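Local coordinates for ALKF (Bacillus cereus, PDB 3ZBO), which is of unknown function but is related to the HEAT-like repeat DNA glycosylases and has affinity for branched DNA structures, at residues Val196-Val205 / Leu216-Gln224. Residues are numbered along the deposited sequence; the frame is centred on the assembly and turned at random.
Sequences VEIAKEVGIV and LLNASESIQ
Ala199 sits at the close approach of two short helices, its CB 3.8 Å from CD1 of Ile223 and also against the methyl of Ala219. Small residues on both partners let the axes of 196-202 and 219-224 come within 8.9 Å, running roughly antiparallel at 144°. Ile223 reaches the first helix through two branches: CD1 lies on Ala199, while CG2, anti to the backbone N, meets CG2 of Val196 a turn earlier. On this tightly packed side, Ala219 and Ile223 also touch Asn178 and Asn182 of helix 171-187.

Helix 192-202 leads into one strand and the other strand leads into helix 219-228, and between the strands Val205 and Leu217 form an antiparallel hydrogen-bonded pair. Val205 N donates to Leu217 O at 3.0 Å, and Leu217 N returns a shorter bond to Val205 O. The CB atoms of this pair face each other on the side where Val205 also meets Ile166 and His167. The other face is more exposed to solvent: Ile204 lays CD1 across CB of Asn218, 3.7 Å away, and its CG2 against CB of Leu216.

The loose part lies between strand pair and helix pair, where water replaces direct bonding. One water accepts a hydrogen bond from Ser220 N, another from Ala219 N, and both lie within hydrogen-bonding distance of Gly203 O, so that the first N-H groups of the second helix are satisfied by water. A third joins Ser220 OG, at 2.8 Å, to Val196 O. Asn218 extends its amide anti to the backbone N (chi1 -176°), bringing OD1 3.0 Å from Glu221 N, which approaches from above the carbonyl plane. Gly203, with positive phi, ends one helix and Asn218 N-caps the next, framing a two-stranded antiparallel beta hairpin inserted between consecutive antiparallel helices of an AlkD-like, HEAT-like helical fold.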
ATOM      1  N   VAL A 196       1.049  11.322  17.964  1.00 13.86           N
ATOM      2  CA  VAL A 196       1.081  10.516  19.221  1.00 15.19           C
ATOM      3  C   VAL A 196      -0.214  10.761  19.981  1.00 14.73           C
ATOM      4  O   VAL A 196      -0.836   9.796  20.478  1.00 15.26           O
ATOM      5  CB  VAL A 196       2.362  10.813  20.076  1.00 15.55           C
ATOM      6  CG1 VAL A 196       2.251  10.239  21.460  1.00 14.79           C
ATOM      7  CG2 VAL A 196       3.589  10.290  19.319  1.00 14.48           C
ATOM      8  N   GLU A 197      -0.636  12.041  20.079  1.00 15.99           N
ATOM      9  CA  GLU A 197      -1.826  12.317  20.864  1.00 16.54           C
ATOM     10  C   GLU A 197      -3.067  11.774  20.143  1.00 16.20           C
ATOM     11  O   GLU A 197      -3.931  11.183  20.793  1.00 16.76           O
ATOM     12  CB  GLU A 197      -1.882  13.852  21.011  1.00 18.20           C
ATOM     13  CG  GLU A 197      -3.164  14.312  21.733  1.00 26.43           C
ATOM     14  CD  GLU A 197      -3.369  13.637  23.089  1.00 38.65           C
ATOM     15  OE1 GLU A 197      -2.359  13.442  23.832  1.00 42.37           O
ATOM     16  OE2 GLU A 197      -4.559  13.299  23.419  1.00 41.71           O
ATOM     17  N   ILE A 198      -3.088  11.883  18.802  1.00 13.95           N
ATOM     18  CA  ILE A 198      -4.230  11.314  18.077  1.00 16.27           C
ATOM     19  C   ILE A 198      -4.300   9.825  18.273  1.00 14.43           C
ATOM     20  O   ILE A 198      -5.391   9.235  18.435  1.00 15.58           O
ATOM     21  CB  ILE A 198      -4.260  11.766  16.670  1.00 15.33           C
ATOM     22  CG1 ILE A 198      -4.716  13.231  16.809  1.00 21.35           C
ATOM     23  CG2 ILE A 198      -5.353  11.058  15.860  1.00 17.71           C
ATOM     24  CD1 ILE A 198      -4.795  13.953  15.677  1.00 25.76           C
ATOM     25  N   ALA A 199      -3.137   9.186  18.206  1.00 13.93           N
ATOM     26  CA  ALA A 199      -3.119   7.702  18.445  1.00 14.98           C
ATOM     27  C   ALA A 199      -3.695   7.338  19.791  1.00 16.42           C
ATOM     28  O   ALA A 199      -4.462   6.374  19.876  1.00 15.78           O
ATOM     29  CB  ALA A 199      -1.731   7.109  18.242  1.00 15.56           C
ATOM     30  N   LYS A 200      -3.335   8.095  20.839  1.00 16.24           N
ATOM     31  CA  LYS A 200      -3.911   7.849  22.152  1.00 17.26           C
ATOM     32  C   LYS A 200      -5.418   8.044  22.140  1.00 16.40           C
ATOM     33  O   LYS A 200      -6.152   7.209  22.747  1.00 17.42           O
ATOM     34  CB  LYS A 200      -3.261   8.837  23.107  1.00 16.93           C
ATOM     35  CG  LYS A 200      -3.734   8.615  24.525  1.00 23.79           C
ATOM     36  CD  LYS A 200      -3.017   9.573  25.478  1.00 29.63           C
ATOM     37  CE  LYS A 200      -3.242   9.193  26.946  1.00 36.04           C
ATOM     38  NZ  LYS A 200      -2.937  10.440  27.723  1.00 41.99           N
ATOM     39  N   GLU A 201      -5.891   9.082  21.460  1.00 16.72           N
ATOM     40  CA  GLU A 201      -7.364   9.357  21.380  1.00 16.49           C
ATOM     41  C   GLU A 201      -8.087   8.236  20.638  1.00 18.03           C
ATOM     42  O   GLU A 201      -9.192   7.853  21.058  1.00 19.26           O
ATOM     43  CB  GLU A 201      -7.655  10.717  20.738  1.00 19.30           C
ATOM     44  CG  GLU A 201      -7.187  11.792  21.674  1.00 23.85           C
ATOM     45  CD  GLU A 201      -7.535  13.198  21.295  1.00 36.26           C
ATOM     46  OE1 GLU A 201      -8.659  13.424  20.848  1.00 38.40           O
ATOM     47  OE2 GLU A 201      -6.680  14.083  21.550  1.00 41.51           O
ATOM     48  N   VAL A 202      -7.454   7.733  19.542  1.00 15.35           N
ATOM     49  CA  VAL A 202      -8.076   6.702  18.730  1.00 14.21           C
ATOM     50  C   VAL A 202      -8.135   5.368  19.472  1.00 15.47           C
ATOM     51  O   VAL A 202      -9.144   4.645  19.420  1.00 15.99           O
ATOM     52  CB  VAL A 202      -7.288   6.629  17.396  1.00 14.58           C
ATOM     53  CG1 VAL A 202      -7.634   5.371  16.663  1.00 16.40           C
ATOM     54  CG2 VAL A 202      -7.717   7.778  16.524  1.00 15.25           C
ATOM     55  N   GLY A 203      -7.063   4.995  20.132  1.00 15.15           N
ATOM     56  CA  GLY A 203      -7.052   3.767  20.869  1.00 13.92           C
ATOM     57  C   GLY A 203      -6.987   2.558  19.940  1.00 15.73           C
ATOM     58  O   GLY A 203      -6.516   2.662  18.823  1.00 15.83           O
ATOM     59  N   ILE A 204      -7.525   1.436  20.382  1.00 12.98           N
ATOM     60  CA  ILE A 204      -7.511   0.239  19.586  1.00 13.74           C
ATOM     61  C   ILE A 204      -8.492   0.366  18.387  1.00 13.85           C
ATOM     62  O   ILE A 204      -9.621   0.836  18.538  1.00 14.62           O
ATOM     63  CB  ILE A 204      -8.011  -0.986  20.397  1.00 13.86           C
ATOM     64  CG1 ILE A 204      -7.049  -1.243  21.598  1.00 13.31           C
ATOM     65  CG2 ILE A 204      -8.121  -2.259  19.532  1.00 12.73           C
ATOM     66  CD1 ILE A 204      -5.630  -1.601  21.111  1.00 15.63           C
ATOM     67  N   VAL A 205      -8.005  -0.058  17.217  1.00 11.81           N
ATOM     68  CA  VAL A 205      -8.817  -0.030  15.990  1.00 13.25           C
ATOM     69  C   VAL A 205      -9.022  -1.468  15.571  1.00 14.13           C
ATOM     70  O   VAL A 205      -8.038  -2.262  15.455  1.00 14.21           O
ATOM     71  CB  VAL A 205      -8.001   0.710  14.862  1.00 12.64           C
ATOM     72  CG1 VAL A 205      -8.688   0.510  13.483  1.00 14.04           C
ATOM     73  CG2 VAL A 205      -7.968   2.225  15.249  1.00 12.48           C
ATOM     74  N   LEU A 216      -6.792  -6.487  15.950  1.00 14.06           N
ATOM     75  CA  LEU A 216      -6.863  -5.344  16.877  1.00 14.45           C
ATOM     76  C   LEU A 216      -5.605  -4.470  16.779  1.00 15.09           C
ATOM     77  O   LEU A 216      -4.504  -4.871  17.374  1.00 17.00           O
ATOM     78  CB  LEU A 216      -7.026  -5.881  18.314  1.00 14.95           C
ATOM     79  CG  LEU A 216      -8.313  -6.699  18.524  1.00 15.87           C
ATOM     80  CD1 LEU A 216      -8.495  -6.952  20.046  1.00 18.21           C
ATOM     81  CD2 LEU A 216      -9.531  -5.942  18.058  1.00 18.78           C
ATOM     82  N   LEU A 217      -5.714  -3.383  15.993  1.00 12.11           N
ATOM     83  CA  LEU A 217      -4.486  -2.565  15.781  1.00 13.85           C
ATOM     84  C   LEU A 217      -4.302  -1.634  16.989  1.00 14.13           C
ATOM     85  O   LEU A 217      -5.248  -1.098  17.535  1.00 15.22           O
ATOM     86  CB  LEU A 217      -4.714  -1.741  14.547  1.00 14.13           C
ATOM     87  CG  LEU A 217      -4.844  -2.639  13.274  1.00 15.54           C
ATOM     88  CD1 LEU A 217      -5.046  -1.799  12.042  1.00 15.63           C
ATOM     89  CD2 LEU A 217      -3.666  -3.596  13.047  1.00 17.70           C
ATOM     90  N   ASN A 218      -3.060  -1.302  17.296  1.00 13.18           N
ATOM     91  CA  ASN A 218      -2.764  -0.385  18.389  1.00 12.67           C
ATOM     92  C   ASN A 218      -1.609   0.513  17.977  1.00 13.98           C
ATOM     93  O   ASN A 218      -0.394   0.218  18.163  1.00 16.04           O
ATOM     94  CB  ASN A 218      -2.296  -1.263  19.551  1.00 13.44           C
ATOM     95  CG  ASN A 218      -2.034  -0.466  20.836  1.00 13.41           C
ATOM     96  OD1 ASN A 218      -1.887   0.752  20.850  1.00 16.10           O
ATOM     97  ND2 ASN A 218      -1.967  -1.223  21.967  1.00 17.26           N
ATOM     98  N   ALA A 219      -2.046   1.646  17.414  1.00 13.02           N
ATOM     99  CA  ALA A 219      -1.053   2.597  16.812  1.00 12.93           C
ATOM    100  C   ALA A 219      -0.199   3.158  17.948  1.00 13.47           C
ATOM    101  O   ALA A 219       0.996   3.377  17.729  1.00 14.48           O
ATOM    102  CB  ALA A 219      -1.778   3.752  16.086  1.00 13.60           C
ATOM    103  N   SER A 220      -0.779   3.409  19.109  1.00 13.47           N
ATOM    104  CA  SER A 220       0.041   3.965  20.193  1.00 13.19           C
ATOM    105  C   SER A 220       1.200   3.023  20.483  1.00 14.38           C
ATOM    106  O   SER A 220       2.381   3.490  20.694  1.00 15.23           O
ATOM    107  CB  SER A 220      -0.780   4.211  21.474  1.00 13.86           C
ATOM    108  OG  SER A 220      -1.692   5.287  21.291  1.00 14.91           O
ATOM    109  N   GLU A 221       0.907   1.732  20.574  1.00 13.80           N
ATOM    110  CA  GLU A 221       1.921   0.692  20.856  0.50 14.91           C
ATOM    111  C   GLU A 221       2.963   0.642  19.750  1.00 15.37           C
ATOM    112  O   GLU A 221       4.197   0.513  19.983  1.00 15.34           O
ATOM    113  CB  GLU A 221       1.265  -0.682  21.018  0.50 16.74           C
ATOM    114  CG  GLU A 221       2.243  -1.845  21.317  0.50 16.68           C
ATOM    115  CD  GLU A 221       1.526  -3.201  21.404  0.50 25.47           C
ATOM    116  OE1 GLU A 221       1.069  -3.824  20.387  0.50 28.80           O
ATOM    117  OE2 GLU A 221       1.366  -3.609  22.531  0.50 30.40           O
ATOM    118  N   SER A 222       2.470   0.637  18.503  1.00 13.73           N
ATOM    119  CA  SER A 222       3.355   0.441  17.330  0.50 14.47           C
ATOM    120  C   SER A 222       4.323   1.634  17.258  1.00 13.99           C
ATOM    121  O   SER A 222       5.536   1.456  16.988  1.00 14.43           O
ATOM    122  CB  SER A 222       2.549   0.289  16.057  0.50 17.08           C
ATOM    123  OG  SER A 222       1.764  -0.868  16.194  0.50 18.63           O
ATOM    124  N   ILE A 223       3.770   2.829  17.483  1.00 12.34           N
ATOM    125  CA  ILE A 223       4.616   4.080  17.492  1.00 10.43           C
ATOM    126  C   ILE A 223       5.605   3.979  18.655  1.00 13.37           C
ATOM    127  O   ILE A 223       6.798   4.238  18.432  1.00 13.61           O
ATOM    128  CB  ILE A 223       3.754   5.333  17.696  1.00 11.67           C
ATOM    129  CG1 ILE A 223       2.951   5.576  16.437  1.00 12.33           C
ATOM    130  CG2 ILE A 223       4.576   6.575  18.122  1.00 13.62           C
ATOM    131  CD1 ILE A 223       1.759   6.464  16.788  1.00 15.13           C
ATOM    132  N   GLN A 224       5.155   3.530  19.829  1.00 13.90           N
ATOM    133  CA  GLN A 224       6.096   3.411  20.920  1.00 14.42           C
ATOM    134  C   GLN A 224       7.242   2.450  20.622  1.00 14.51           C
ATOM    135  O   GLN A 224       8.410   2.734  20.999  1.00 14.50           O
ATOM    136  CB  GLN A 224       5.357   3.025  22.228  1.00 17.11           C
ATOM    137  CG  GLN A 224       6.327   2.975  23.446  1.00 17.72           C
ATOM    138  CD  GLN A 224       6.912   4.381  23.737  1.00 21.84           C
ATOM    139  OE1 GLN A 224       8.114   4.572  23.804  1.00 27.85           O
ATOM    140  NE2 GLN A 224       6.032   5.360  23.866  1.00 27.93           N
TER
HETATM  141  O   HOH W   1       0.114   7.394  21.395  1.00 17.96           O
HETATM  142  O   HOH W   2      -3.668   3.793  19.305  1.00 15.14           O
HETATM  143  O   HOH W   3      -4.759   2.076  16.790  1.00 16.92           O